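PDB 5GHG: aminotransferase class-III from Ochrobactrum anthropi, which probably catalyses, as an omega-transaminase, the pyridoxal-phosphate-dependent transfer of amino groups from amines to carbonyl acceptors, and is held here with its pyridoxamine phosphate cofactor. Local coordinates for residues B[60-65]-B[336-341]; B[92-97]-B[112-117]; B[99-104]-B[262-267]; B[269-274]-B[281-286]; B[287-290]-B[295-298]. The protein carries 1 engineered substitution. One frame throughout, in Å; residues are numbered along the deposited sequence.

All five contacts are buried, and no direct hydrogen bond joins their segments. Contacts 2, 4 and 5 reach the same mixed sheet: contact 2 at strand 111-115 on its edge, contact 4 at strand 282-285, contact 5 at strand 297-301 between them. Contacts 2 and 3 share helix 93-104, whose Leu-97 and Leu-101 also touch Leu-339 of contact 1. Contacts 3 and 4 each pack leucine and methionine on one phenylalanine, and the two rings meet. Contacts 1, 2 and 5 touch the second subunit, and 2 and 5 the cofactor. Contact 2 is apolar between its segments, with polar links at Ser-117. Contacts 1 and 5 are mixed: methyls meet an amide in contact 1, a water bridges contact 5.

Contact 1: residues B[60-65]-B[336-341]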
# COMPACT_ATOMS: atom_id res chain seq x y z
N VAL B 60 -4.15 4.41 -16.65
CA VAL B 60 -5.56 4.19 -17.03
C VAL B 60 -5.57 3.78 -18.50
O VAL B 60 -5.93 4.54 -19.40
CB VAL B 60 -6.44 5.41 -16.72
CG1 VAL B 60 -7.92 5.12 -17.02
CG2 VAL B 60 -6.27 5.77 -15.24
N GLY B 61 -5.19 2.53 -18.73
CA GLY B 61 -4.98 2.06 -20.09
C GLY B 61 -6.22 2.06 -20.96
O GLY B 61 -6.16 2.43 -22.13
N VAL B 62 -7.38 1.66 -20.41
CA VAL B 62 -8.60 1.56 -21.21
C VAL B 62 -9.41 2.84 -21.21
O VAL B 62 -10.56 2.88 -21.68
CB VAL B 62 -9.49 0.37 -20.77
CG1 VAL B 62 -8.74 -0.96 -20.95
CG2 VAL B 62 -9.96 0.54 -19.36
N GLY B 63 -8.85 3.92 -20.67
CA GLY B 63 -9.57 5.17 -20.62
C GLY B 63 -10.45 5.27 -19.38
O GLY B 63 -10.54 4.35 -18.56
N PHE B 64 -11.15 6.40 -19.26
CA PHE B 64 -11.80 6.77 -18.01
C PHE B 64 -13.30 6.50 -18.00
O PHE B 64 -13.99 6.96 -17.08
CB PHE B 64 -11.55 8.27 -17.72
CG PHE B 64 -10.13 8.59 -17.36
CD1 PHE B 64 -9.19 8.84 -18.34
CD2 PHE B 64 -9.72 8.59 -16.02
CE1 PHE B 64 -7.86 9.11 -18.02
CE2 PHE B 64 -8.39 8.87 -15.69
CZ PHE B 64 -7.46 9.13 -16.68
N SER B 65 -13.83 5.79 -19.00
CA SER B 65 -15.27 5.51 -19.00
C SER B 65 -15.51 4.14 -19.61
O SER B 65 -16.05 3.98 -20.71
CB SER B 65 -16.04 6.60 -19.77
OG SER B 65 -15.64 6.60 -21.12
N LEU B 336 -8.96 -8.98 -14.25
CA LEU B 336 -9.22 -10.00 -15.26
C LEU B 336 -10.03 -9.44 -16.43
O LEU B 336 -9.72 -9.71 -17.59
CB LEU B 336 -9.97 -11.18 -14.64
CG LEU B 336 -9.13 -12.31 -14.07
CD1 LEU B 336 -10.02 -13.17 -13.15
CD2 LEU B 336 -8.51 -13.13 -15.19
N GLU B 337 -11.09 -8.68 -16.12
CA GLU B 337 -11.89 -8.09 -17.18
C GLU B 337 -11.12 -7.02 -17.94
O GLU B 337 -11.28 -6.86 -19.16
CB GLU B 337 -13.18 -7.53 -16.62
CG GLU B 337 -14.07 -6.88 -17.65
CD GLU B 337 -14.89 -7.88 -18.43
OE1 GLU B 337 -14.77 -9.09 -18.15
OE2 GLU B 337 -15.66 -7.47 -19.32
N ASN B 338 -10.26 -6.28 -17.24
CA ASN B 338 -9.40 -5.30 -17.91
C ASN B 338 -8.47 -5.99 -18.92
O ASN B 338 -8.32 -5.54 -20.07
CB ASN B 338 -8.62 -4.50 -16.87
CG ASN B 338 -7.68 -3.48 -17.49
OD1 ASN B 338 -8.11 -2.44 -17.99
ND2 ASN B 338 -6.38 -3.76 -17.43
N LEU B 339 -7.87 -7.11 -18.53
CA LEU B 339 -6.99 -7.82 -19.45
C LEU B 339 -7.76 -8.37 -20.64
O LEU B 339 -7.27 -8.33 -21.78
CB LEU B 339 -6.26 -8.94 -18.71
CG LEU B 339 -5.33 -8.43 -17.60
CD1 LEU B 339 -4.67 -9.58 -16.88
CD2 LEU B 339 -4.31 -7.45 -18.14
N ALA B 340 -8.98 -8.84 -20.39
CA ALA B 340 -9.84 -9.33 -21.47
C ALA B 340 -10.16 -8.23 -22.47
O ALA B 340 -10.17 -8.47 -23.68
CB ALA B 340 -11.12 -9.93 -20.90
N ILE B 341 -10.41 -7.01 -21.98
CA ILE B 341 -10.70 -5.89 -22.88
C ILE B 341 -9.48 -5.58 -23.73
O ILE B 341 -9.59 -5.42 -24.95
CB ILE B 341 -11.17 -4.65 -22.08
CG1 ILE B 341 -12.55 -4.91 -21.47
CG2 ILE B 341 -11.23 -3.42 -22.98
CD1 ILE B 341 -12.96 -3.89 -20.40
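Asn-338 OD1 is hydrogen-bonded to Ser-291 OG and rests against the methyls of Val-62. Both methyl groups of Val-62 lie against this oxygen, with CG1 at 3.4 Å from Asn-338 OD1 and CG2 at 3.8 Å from it. The same Ser-291 hydroxyl bonds to Val-62 N, so one serine ties the loop backbone to the helix side chain. The other end of the amide, Asn-338 ND2, makes weak hydrogen bonds to Gln-288 O and Leu-289 O. Both ends of this buried amide therefore have polar partners, which limits its rotation, though the bonds of ND2 are weak. Its reach comes from a CG placed anti to the backbone N (chi1 179°), which swings the amide off the helix toward the loop.

The second touch is apolar. Val-62 CG1 meets Ile-341 CG2 at 4.0 Å, and the two side chains cross at about a right angle. Asn-338 and Ile-341 are three residues apart, and both present themselves to the valine from helix 329-344. Val-62 sits in a type I beta turn from Val-60 to Gly-63, in the loop between helices 55-58 and 67-77. The turn is closed by Gly-63 N to Val-60 O at 3.2 Å. Beyond it, Val-60 CG1 stands 3.8 Å above the plane of the Phe-64 ring, over its centre. Phe-82 of the second subunit packs on both Val-60 and Phe-64, so the far side of the turn belongs to the dimer interface. On the helix, Glu-337 forms a salt bridge with Arg-68 of helix 67-77.

Contact 2: residues B[92-97]-B[112-117]. With PMP (4'-deoxy-4'-aminopyridoxal-5'-phosphate), chain C.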
# COMPACT_ATOMS: atom_id res chain seq x y z
N GLY B 92 -12.20 -19.05 -9.01
CA GLY B 92 -12.29 -17.77 -8.35
C GLY B 92 -11.38 -16.75 -9.03
O GLY B 92 -10.44 -17.10 -9.74
N PRO B 93 -11.69 -15.46 -8.85
CA PRO B 93 -10.95 -14.44 -9.61
C PRO B 93 -9.47 -14.36 -9.26
O PRO B 93 -8.67 -14.02 -10.14
CB PRO B 93 -11.69 -13.13 -9.29
CG PRO B 93 -12.55 -13.43 -8.11
CD PRO B 93 -12.88 -14.90 -8.19
N VAL B 94 -9.07 -14.64 -8.01
CA VAL B 94 -7.64 -14.58 -7.68
C VAL B 94 -6.88 -15.74 -8.35
O VAL B 94 -5.81 -15.55 -8.91
CB VAL B 94 -7.43 -14.57 -6.17
CG1 VAL B 94 -5.94 -14.55 -5.89
CG2 VAL B 94 -8.10 -13.36 -5.54
N ILE B 95 -7.44 -16.94 -8.29
CA ILE B 95 -6.83 -18.08 -8.95
C ILE B 95 -6.78 -17.87 -10.46
O ILE B 95 -5.76 -18.13 -11.12
CB ILE B 95 -7.59 -19.38 -8.61
CG1 ILE B 95 -7.48 -19.66 -7.12
CG2 ILE B 95 -7.09 -20.53 -9.45
CD1 ILE B 95 -6.09 -19.49 -6.56
N ASP B 96 -7.89 -17.40 -11.04
CA ASP B 96 -7.93 -17.16 -12.47
C ASP B 96 -6.92 -16.10 -12.90
O ASP B 96 -6.30 -16.22 -13.96
CB ASP B 96 -9.34 -16.72 -12.88
CG ASP B 96 -10.35 -17.85 -12.80
OD1 ASP B 96 -9.94 -19.01 -12.73
OD2 ASP B 96 -11.54 -17.55 -12.82
N LEU B 97 -6.76 -15.04 -12.11
CA LEU B 97 -5.83 -13.98 -12.50
C LEU B 97 -4.38 -14.45 -12.42
O LEU B 97 -3.57 -14.15 -13.30
CB LEU B 97 -6.04 -12.74 -11.62
CG LEU B 97 -5.14 -11.55 -11.94
CD1 LEU B 97 -5.29 -11.08 -13.37
CD2 LEU B 97 -5.45 -10.39 -10.99
N ALA B 112 2.56 -16.46 -9.17
CA ALA B 112 2.13 -15.08 -9.08
C ALA B 112 1.72 -14.76 -7.65
O ALA B 112 1.07 -15.56 -6.99
CB ALA B 112 0.96 -14.80 -10.03
N TYR B 113 2.12 -13.58 -7.17
CA TYR B 113 1.77 -13.08 -5.84
C TYR B 113 1.09 -11.72 -6.00
O TYR B 113 1.46 -10.94 -6.88
CB TYR B 113 3.01 -12.90 -4.96
CG TYR B 113 3.82 -14.17 -4.74
CD1 TYR B 113 4.62 -14.70 -5.75
CD2 TYR B 113 3.78 -14.84 -3.52
CE1 TYR B 113 5.35 -15.87 -5.53
CE2 TYR B 113 4.53 -15.98 -3.28
CZ TYR B 113 5.31 -16.49 -4.28
OH TYR B 113 6.01 -17.65 -4.06
N PHE B 114 0.12 -11.43 -5.13
CA PHE B 114 -0.66 -10.19 -5.24
C PHE B 114 -0.46 -9.28 -4.05
O PHE B 114 -0.31 -9.74 -2.92
CB PHE B 114 -2.16 -10.50 -5.44
CG PHE B 114 -2.44 -11.24 -6.71
CD1 PHE B 114 -2.39 -10.57 -7.92
CD2 PHE B 114 -2.67 -12.59 -6.70
CE1 PHE B 114 -2.61 -11.25 -9.11
CE2 PHE B 114 -2.88 -13.29 -7.88
CZ PHE B 114 -2.86 -12.61 -9.09
N THR B 115 -0.46 -7.98 -4.34
CA THR B 115 -0.43 -6.92 -3.33
C THR B 115 -1.41 -5.84 -3.77
O THR B 115 -2.09 -5.98 -4.80
CB THR B 115 0.97 -6.31 -3.16
OG1 THR B 115 1.35 -5.64 -4.38
CG2 THR B 115 2.01 -7.40 -2.87
N ASN B 116 -1.49 -4.76 -3.01
CA ASN B 116 -2.32 -3.65 -3.43
C ASN B 116 -1.59 -2.69 -4.36
O ASN B 116 -2.18 -2.22 -5.34
CB ASN B 116 -2.85 -2.91 -2.21
CG ASN B 116 -3.62 -3.80 -1.28
OD1 ASN B 116 -4.69 -4.27 -1.63
ND2 ASN B 116 -3.05 -4.09 -0.11
N SER B 117 -0.33 -2.42 -4.09
CA SER B 117 0.41 -1.37 -4.77
C SER B 117 1.71 -1.92 -5.34
O SER B 117 2.21 -2.95 -4.90
CB SER B 117 0.73 -0.22 -3.81
OG SER B 117 1.59 -0.68 -2.79
N1 PMP C . 7.45 0.93 -9.85
C2 PMP C . 7.26 1.82 -10.86
C2A PMP C . 8.08 1.68 -12.11
C3 PMP C . 6.33 2.87 -10.75
O3 PMP C . 6.25 3.78 -11.77
C4 PMP C . 5.55 2.99 -9.56
C4A PMP C . 4.47 4.04 -9.38
N4A PMP C . 4.79 5.35 -9.89
C5 PMP C . 5.77 2.03 -8.54
C6 PMP C . 6.67 0.99 -8.72
C5A PMP C . 5.03 2.08 -7.23
O4P PMP C . 3.65 1.76 -7.43
P PMP C . 2.55 2.33 -6.35
O1P PMP C . 3.02 2.00 -4.98
O2P PMP C . 1.27 1.61 -6.75
O3P PMP C . 2.45 3.83 -6.51
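Val-94 and Leu-97 of helix 93-104 pack on Phe-114 of strand 111-115. This strand is one edge of the seven-stranded mixed sheet in the large, cofactor-binding domain of a fold type I aminotransferase. Phe-114 holds its CG anti to the carbonyl carbon (chi1 -63°), which lays the ring between strand and helix. Leu-97 crosses it obliquely: CD2 lies 3.5 Å from Phe-114 CE1, and its CG is 3.8 Å from Phe-114 CZ. The leucine CG stands opposite the backbone N (chi1 -179°), and the turn at chi2 (58°) brings CD2 to the ring.

Val-94 meets the same side of the ring, near CE2 and CD2. Its CG1 is 3.9 Å from Phe-114 CE2, and the two side chains run past each other in opposite directions. The backbone oxygen Val-94 O also lies near that carbon, Phe-114 CE2, at 3.8 Å. A serine in place of Phe-114 would probably leave Leu-97 CD2 and Val-94 CG1 without their shared partner and open a gap between helix and sheet.

Past the strand the chain turns toward the cofactor phosphate. Thr-115 OG1 donates to Ser-117 O at 2.9 Å. Ser-117 OG caps the following helix at Glu-120 N and also bonds to Glu-120 OE2 of the second subunit. Ser-117 CB lies 3.4 Å from O1P of the pyridoxamine phosphate.

Contact 3: residues B[99-104]-B[262-267]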
# COMPACT_ATOMS: atom_id res chain seq x y z
N GLU B 99 -3.29 -17.48 -12.80
CA GLU B 99 -3.07 -18.36 -13.94
C GLU B 99 -2.90 -17.55 -15.23
O GLU B 99 -2.00 -17.82 -16.03
CB GLU B 99 -4.23 -19.33 -14.08
CG GLU B 99 -3.98 -20.39 -15.13
CD GLU B 99 -5.21 -21.26 -15.40
OE1 GLU B 99 -6.18 -21.22 -14.58
OE2 GLU B 99 -5.20 -21.98 -16.43
N LYS B 100 -3.75 -16.55 -15.44
CA LYS B 100 -3.66 -15.71 -16.63
C LYS B 100 -2.31 -14.99 -16.70
O LYS B 100 -1.68 -14.93 -17.76
CB LYS B 100 -4.82 -14.73 -16.65
CG LYS B 100 -4.72 -13.67 -17.70
CD LYS B 100 -4.91 -14.27 -19.07
CE LYS B 100 -6.33 -14.79 -19.24
NZ LYS B 100 -6.54 -15.36 -20.62
N LEU B 101 -1.84 -14.44 -15.57
CA LEU B 101 -0.60 -13.68 -15.59
C LEU B 101 0.60 -14.57 -15.87
O LEU B 101 1.52 -14.18 -16.59
CB LEU B 101 -0.39 -12.93 -14.28
CG LEU B 101 -1.38 -11.77 -13.99
CD1 LEU B 101 -1.04 -11.13 -12.64
CD2 LEU B 101 -1.34 -10.77 -15.10
N VAL B 102 0.63 -15.77 -15.26
CA VAL B 102 1.71 -16.69 -15.57
C VAL B 102 1.68 -17.03 -17.06
O VAL B 102 2.72 -17.03 -17.73
CB VAL B 102 1.61 -17.95 -14.68
CG1 VAL B 102 2.58 -19.05 -15.15
CG2 VAL B 102 1.92 -17.59 -13.23
N SER B 103 0.50 -17.29 -17.60
CA SER B 103 0.41 -17.68 -19.01
C SER B 103 0.83 -16.55 -19.95
O SER B 103 1.26 -16.82 -21.07
CB SER B 103 -1.02 -18.14 -19.34
OG SER B 103 -1.89 -17.04 -19.50
N MET B 104 0.71 -15.30 -19.53
CA MET B 104 1.08 -14.16 -20.36
C MET B 104 2.54 -13.77 -20.25
O MET B 104 2.98 -12.87 -20.98
CB MET B 104 0.26 -12.91 -19.98
CG MET B 104 -1.23 -12.95 -20.24
SD MET B 104 -1.97 -11.49 -19.39
CE MET B 104 -1.45 -10.16 -20.44
N CYS B 262 5.63 -0.20 -17.74
CA CYS B 262 5.77 -0.72 -19.10
C CYS B 262 4.79 -1.85 -19.41
O CYS B 262 4.59 -2.17 -20.58
CB CYS B 262 7.22 -1.19 -19.33
SG CYS B 262 8.43 0.17 -19.19
N GLY B 263 4.20 -2.46 -18.40
CA GLY B 263 3.41 -3.67 -18.62
C GLY B 263 2.11 -3.39 -19.35
O GLY B 263 1.53 -2.30 -19.26
N PHE B 264 1.67 -4.40 -20.10
CA PHE B 264 0.37 -4.43 -20.77
C PHE B 264 0.25 -3.43 -21.91
O PHE B 264 -0.77 -2.77 -22.06
CB PHE B 264 -0.76 -4.28 -19.73
CG PHE B 264 -0.65 -5.29 -18.62
CD1 PHE B 264 -0.94 -6.63 -18.86
CD2 PHE B 264 -0.17 -4.93 -17.38
CE1 PHE B 264 -0.80 -7.58 -17.84
CE2 PHE B 264 -0.02 -5.86 -16.36
CZ PHE B 264 -0.33 -7.19 -16.59
N GLY B 265 1.29 -3.34 -22.74
CA GLY B 265 1.20 -2.69 -24.04
C GLY B 265 1.83 -1.31 -24.16
O GLY B 265 1.84 -0.75 -25.26
N ARG B 266 2.39 -0.77 -23.09
CA ARG B 266 2.84 0.62 -23.09
C ARG B 266 3.99 0.88 -24.07
O ARG B 266 4.08 1.97 -24.64
CB ARG B 266 3.23 1.04 -21.68
CG ARG B 266 3.78 2.45 -21.54
CD ARG B 266 2.82 3.46 -22.11
NE ARG B 266 1.49 3.42 -21.49
CZ ARG B 266 0.47 4.18 -21.87
NH1 ARG B 266 0.62 5.03 -22.89
NH2 ARG B 266 -0.68 4.09 -21.26
N THR B 267 4.88 -0.10 -24.27
CA THR B 267 6.11 0.17 -25.03
C THR B 267 6.09 -0.41 -26.44
O THR B 267 7.14 -0.46 -27.09
CB THR B 267 7.34 -0.34 -24.28
OG1 THR B 267 7.34 -1.77 -24.25
CG2 THR B 267 7.36 0.21 -22.86
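Leu-101 and Met-104, on helix 93-104, meet the rim of the Phe-264 ring. Phe-264 lies in the loop that follows strand 254-258, so the contact joins a covering helix to a connection of the large-domain sheet. Phe-264 is also in contact with Leu-289 and Leu-339, and its ring meets that of Phe-271 with the planes at about 55°. The loop is tied down at Gln-288: its NE2 bonds to Gly-263 O, and its OE1 takes a hydrogen bond from Arg-266 NH2.

Along the helix, Glu-99 comes first and gives its O to Ser-103 N. Lys-100 O takes two donors from the same face of its plane: Met-104 N at 3.0 Å and Ser-103 OG at 2.7 Å. The serine hydroxyl thereby folds back on its own helix. Leu-101 is the first residue to touch. Its CD2 branch lies 4.0 Å from Phe-264 CZ, near the plane of the ring, and the side chains cross at about a right angle. Val-102 turns to Leu-300 of strand 297-301 instead. Met-104 reaches the phenylalanine through its terminal methyl. A bend at chi3 (74°) carries that group to the ring edge, where Met-104 CE lies in the ring plane, 3.7 Å from Phe-264 CE1 and 3.9 Å from Phe-264 CD1.

Contact 4: residues B[269-274]-B[281-286]; sequences NLFGSQ and DILVMS
Phe-271 CE1 is the point where the packing is closest. Leu-283 CD2 and Met-285 CG each lie 4.0 Å from it. Met-285 reaches the ring at its edge, with CG near the ring plane, and the two side chains cross at about a right angle. Its sulfur follows, with Met-285 SD 4.1 Å from Phe-271 CZ. This is a Met-aromatic contact: SD lies 5.2 Å from the ring centroid and 71° off the ring normal, an oblique approach. Leu-283 arrives obliquely too. With CG turned away from its own N (chi1 -167°), it sends the CD2 branch to the ring. Pro-106 packs on the same phenylalanine.

The looser part follows along the short helix 272-275. Ser-273 OG is 4.4 Å from Leu-283 CD1, which is little more than a graze. The polar partner of this hydroxyl is Glu-259. That carboxylate bonds Ser-273 OG through OE2 and Gly-272 N through OE1, and so grips the first turn of the helix. Gln-274, next along, is exposed and makes no touch with strand 282-285. Its side chain turns back instead, and OE1 accepts from Phe-271 N at 2.9 Å with an N-H...O angle of 149°. Phe-271 occupies the N-cap position, so this bond ties the helix start to its third residue. The arrangement belongs to a beta-alpha-beta unit, in which helix 272-275 lies on the crossover between the parallel, neighbouring strands 254-258 and 282-285.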
# COMPACT_ATOMS: atom_id res chain seq x y z
N ASN B 269 5.02 -3.52 -27.11
CA ASN B 269 4.80 -4.95 -26.92
C ASN B 269 4.03 -5.12 -25.62
O ASN B 269 3.87 -4.16 -24.85
CB ASN B 269 6.12 -5.71 -26.89
CG ASN B 269 6.82 -5.70 -28.23
OD1 ASN B 269 6.45 -6.43 -29.13
ND2 ASN B 269 7.82 -4.83 -28.38
N LEU B 270 3.56 -6.33 -25.37
CA LEU B 270 2.85 -6.57 -24.12
C LEU B 270 3.68 -6.10 -22.92
O LEU B 270 3.17 -5.39 -22.04
CB LEU B 270 2.48 -8.05 -23.99
CG LEU B 270 1.53 -8.39 -22.84
CD1 LEU B 270 0.21 -7.62 -22.97
CD2 LEU B 270 1.26 -9.90 -22.75
N PHE B 271 4.97 -6.45 -22.89
CA PHE B 271 5.86 -6.08 -21.79
C PHE B 271 7.12 -5.40 -22.29
O PHE B 271 7.64 -5.73 -23.37
CB PHE B 271 6.25 -7.32 -20.94
CG PHE B 271 5.13 -7.86 -20.12
CD1 PHE B 271 4.76 -7.23 -18.94
CD2 PHE B 271 4.43 -8.99 -20.52
CE1 PHE B 271 3.70 -7.71 -18.18
CE2 PHE B 271 3.38 -9.48 -19.76
CZ PHE B 271 3.02 -8.83 -18.59
N GLY B 272 7.61 -4.44 -21.52
CA GLY B 272 8.86 -3.79 -21.85
C GLY B 272 10.02 -4.77 -21.91
O GLY B 272 11.00 -4.54 -22.62
N SER B 273 9.92 -5.86 -21.17
CA SER B 273 10.96 -6.88 -21.22
C SER B 273 11.10 -7.46 -22.63
O SER B 273 12.21 -7.80 -23.05
CB SER B 273 10.67 -7.99 -20.21
OG SER B 273 10.95 -7.56 -18.90
N GLN B 274 9.99 -7.58 -23.35
CA GLN B 274 10.07 -8.06 -24.73
C GLN B 274 10.68 -7.00 -25.62
O GLN B 274 11.56 -7.31 -26.45
CB GLN B 274 8.69 -8.47 -25.24
CG GLN B 274 8.04 -9.53 -24.37
CD GLN B 274 6.55 -9.71 -24.66
OE1 GLN B 274 5.75 -8.79 -24.46
NE2 GLN B 274 6.17 -10.90 -25.09
N ASP B 281 14.18 -12.69 -13.81
CA ASP B 281 13.79 -13.75 -12.89
C ASP B 281 12.51 -13.43 -12.13
O ASP B 281 11.79 -14.35 -11.70
CB ASP B 281 14.91 -14.02 -11.89
CG ASP B 281 16.20 -14.43 -12.55
OD1 ASP B 281 16.27 -15.59 -12.99
OD2 ASP B 281 17.14 -13.59 -12.66
N ILE B 282 12.24 -12.14 -11.95
CA ILE B 282 11.10 -11.62 -11.20
C ILE B 282 10.52 -10.47 -12.02
O ILE B 282 11.27 -9.62 -12.52
CB ILE B 282 11.51 -11.14 -9.80
CG1 ILE B 282 12.17 -12.28 -9.00
CG2 ILE B 282 10.31 -10.53 -9.02
CD1 ILE B 282 12.68 -11.84 -7.63
N LEU B 283 9.20 -10.42 -12.16
CA LEU B 283 8.54 -9.38 -12.95
C LEU B 283 7.44 -8.75 -12.10
O LEU B 283 6.58 -9.47 -11.58
CB LEU B 283 7.96 -9.95 -14.24
CG LEU B 283 7.51 -8.95 -15.30
CD1 LEU B 283 7.65 -9.55 -16.69
CD2 LEU B 283 6.07 -8.49 -15.06
N VAL B 284 7.45 -7.42 -11.98
CA VAL B 284 6.54 -6.68 -11.10
C VAL B 284 5.57 -5.90 -11.97
O VAL B 284 5.98 -5.22 -12.93
CB VAL B 284 7.30 -5.74 -10.16
CG1 VAL B 284 6.33 -5.08 -9.15
CG2 VAL B 284 8.45 -6.46 -9.42
N MET B 285 4.28 -5.97 -11.63
CA MET B 285 3.22 -5.36 -12.43
C MET B 285 2.27 -4.57 -11.53
O MET B 285 2.07 -4.90 -10.36
CB MET B 285 2.40 -6.41 -13.17
CG MET B 285 3.18 -7.18 -14.21
SD MET B 285 2.41 -8.81 -14.49
CE MET B 285 2.99 -9.74 -13.07
N SER B 286 1.68 -3.53 -12.11
CA SER B 286 0.57 -2.83 -11.48
C SER B 286 -0.12 -1.95 -12.52
O SER B 286 0.03 -2.20 -13.73
CB SER B 286 1.05 -2.01 -10.28
OG SER B 286 -0.05 -1.40 -9.61

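Contact 5: residues B[287-290]-B[295-298]. With PMP (4'-deoxy-4'-aminopyridoxal-5'-phosphate), chain C.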
# COMPACT_ATOMS: atom_id res chain seq x y z
N LYS B 287 -0.86 -0.95 -12.08
CA LYS B 287 -1.33 0.12 -12.97
C LYS B 287 -2.19 -0.40 -14.11
O LYS B 287 -3.39 -0.62 -13.92
CB LYS B 287 -0.15 0.91 -13.52
CG LYS B 287 0.44 1.89 -12.49
CD LYS B 287 1.55 2.71 -13.15
CE LYS B 287 2.48 3.30 -12.10
NZ LYS B 287 2.11 4.63 -11.65
N GLN B 288 -1.60 -0.59 -15.31
CA GLN B 288 -2.44 -1.03 -16.42
C GLN B 288 -2.99 -2.43 -16.21
O GLN B 288 -3.87 -2.84 -16.96
CB GLN B 288 -1.69 -0.96 -17.75
CG GLN B 288 -1.23 0.45 -18.11
CD GLN B 288 -1.00 0.67 -19.59
OE1 GLN B 288 -1.54 1.62 -20.17
NE2 GLN B 288 -0.21 -0.19 -20.22
N LEU B 289 -2.47 -3.18 -15.23
CA LEU B 289 -3.07 -4.45 -14.85
C LEU B 289 -4.57 -4.32 -14.62
O LEU B 289 -5.36 -5.18 -15.02
CB LEU B 289 -2.38 -4.96 -13.58
CG LEU B 289 -2.89 -6.24 -12.93
CD1 LEU B 289 -2.76 -7.41 -13.89
CD2 LEU B 289 -2.13 -6.51 -11.63
N SER B 290 -5.00 -3.22 -13.99
CA SER B 290 -6.42 -2.96 -13.78
C SER B 290 -6.86 -1.64 -14.38
O SER B 290 -8.00 -1.19 -14.12
CB SER B 290 -6.75 -2.98 -12.28
OG SER B 290 -6.20 -1.83 -11.63
N PRO B 295 -7.21 -0.68 -6.95
CA PRO B 295 -5.80 -0.95 -6.62
C PRO B 295 -5.52 -2.44 -6.59
O PRO B 295 -6.19 -3.20 -5.87
CB PRO B 295 -5.65 -0.35 -5.20
CG PRO B 295 -6.94 0.37 -4.91
CD PRO B 295 -7.98 -0.15 -5.81
N ILE B 296 -4.54 -2.87 -7.37
CA ILE B 296 -4.03 -4.24 -7.30
C ILE B 296 -2.68 -4.28 -8.02
O ILE B 296 -2.47 -3.59 -9.02
CB ILE B 296 -5.01 -5.26 -7.90
CG1 ILE B 296 -4.43 -6.67 -7.81
CG2 ILE B 296 -5.30 -4.92 -9.35
CD1 ILE B 296 -5.41 -7.79 -8.17
N SER B 297 -1.77 -5.08 -7.50
CA SER B 297 -0.46 -5.27 -8.12
C SER B 297 -0.10 -6.74 -7.97
O SER B 297 -0.72 -7.48 -7.21
CB SER B 297 0.60 -4.38 -7.49
OG SER B 297 0.15 -3.03 -7.50
N ALA B 298 0.94 -7.14 -8.68
CA ALA B 298 1.34 -8.54 -8.71
C ALA B 298 2.82 -8.61 -9.03
O ALA B 298 3.36 -7.72 -9.69
CB ALA B 298 0.55 -9.34 -9.76
N1 PMP C . 7.45 0.93 -9.85
C2 PMP C . 7.26 1.82 -10.86
C2A PMP C . 8.08 1.68 -12.11
C3 PMP C . 6.33 2.87 -10.75
O3 PMP C . 6.25 3.78 -11.77
C4 PMP C . 5.55 2.99 -9.56
C4A PMP C . 4.47 4.04 -9.38
N4A PMP C . 4.79 5.35 -9.89
C5 PMP C . 5.77 2.03 -8.54
C6 PMP C . 6.67 0.99 -8.72
C5A PMP C . 5.03 2.08 -7.23
O4P PMP C . 3.65 1.76 -7.43
P PMP C . 2.55 2.33 -6.35
O1P PMP C . 3.02 2.00 -4.98
O2P PMP C . 1.27 1.61 -6.75
O3P PMP C . 2.45 3.83 -6.51
O HOH W 1 -3.60 -1.22 -9.98
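The cofactor site meets the sheet here: Lys-287 belongs to the pyridoxamine phosphate pocket, and the residues after it pack on the start of strand 297-301. In fold type I aminotransferases a lysine at this place typically forms the Schiff base with pyridoxal phosphate. In the present amine form Lys-287 NZ lies 3.3 Å from the cofactor's N4A. The amine is held by hydrogen bonds to Leu-57 O and to Thr-324 OG1 of the second subunit, and a bend at chi4 (-91°) turns it off the line of the chain. An alanine here would remove the amine, and would probably leave Leu-57 O and Thr-324 OG1 of the second subunit without their partner, and the cofactor's amino group without this neighbour.

The contact between the segments is carried by Leu-289 and Ser-290 against Ile-296 and Ala-298. Leu-289 CD2 is 3.9 Å from Ile-296 O and 4.3 Å from Ala-298 CB, so one methyl covers both backbone and side chain. Ser-290 CB packs on Ile-296 CG2 at 3.8 Å. A water bridges the two segments and donates to both: to Ser-290 OG at 3.1 Å and to Ile-296 O at 2.8 Å. Ser-290 OG is also hydrogen-bonded to Leu-294 O.

Around this core, strand 297-301 lies between strands 111-115 and 282-285, pairing with Thr-115 on one and Met-285 on the other. Helix 93-104 covers Leu-289 and Ile-296 through Leu-101 and Leu-97, and helix 329-344 packs on them through Ala-335 and Ala-331.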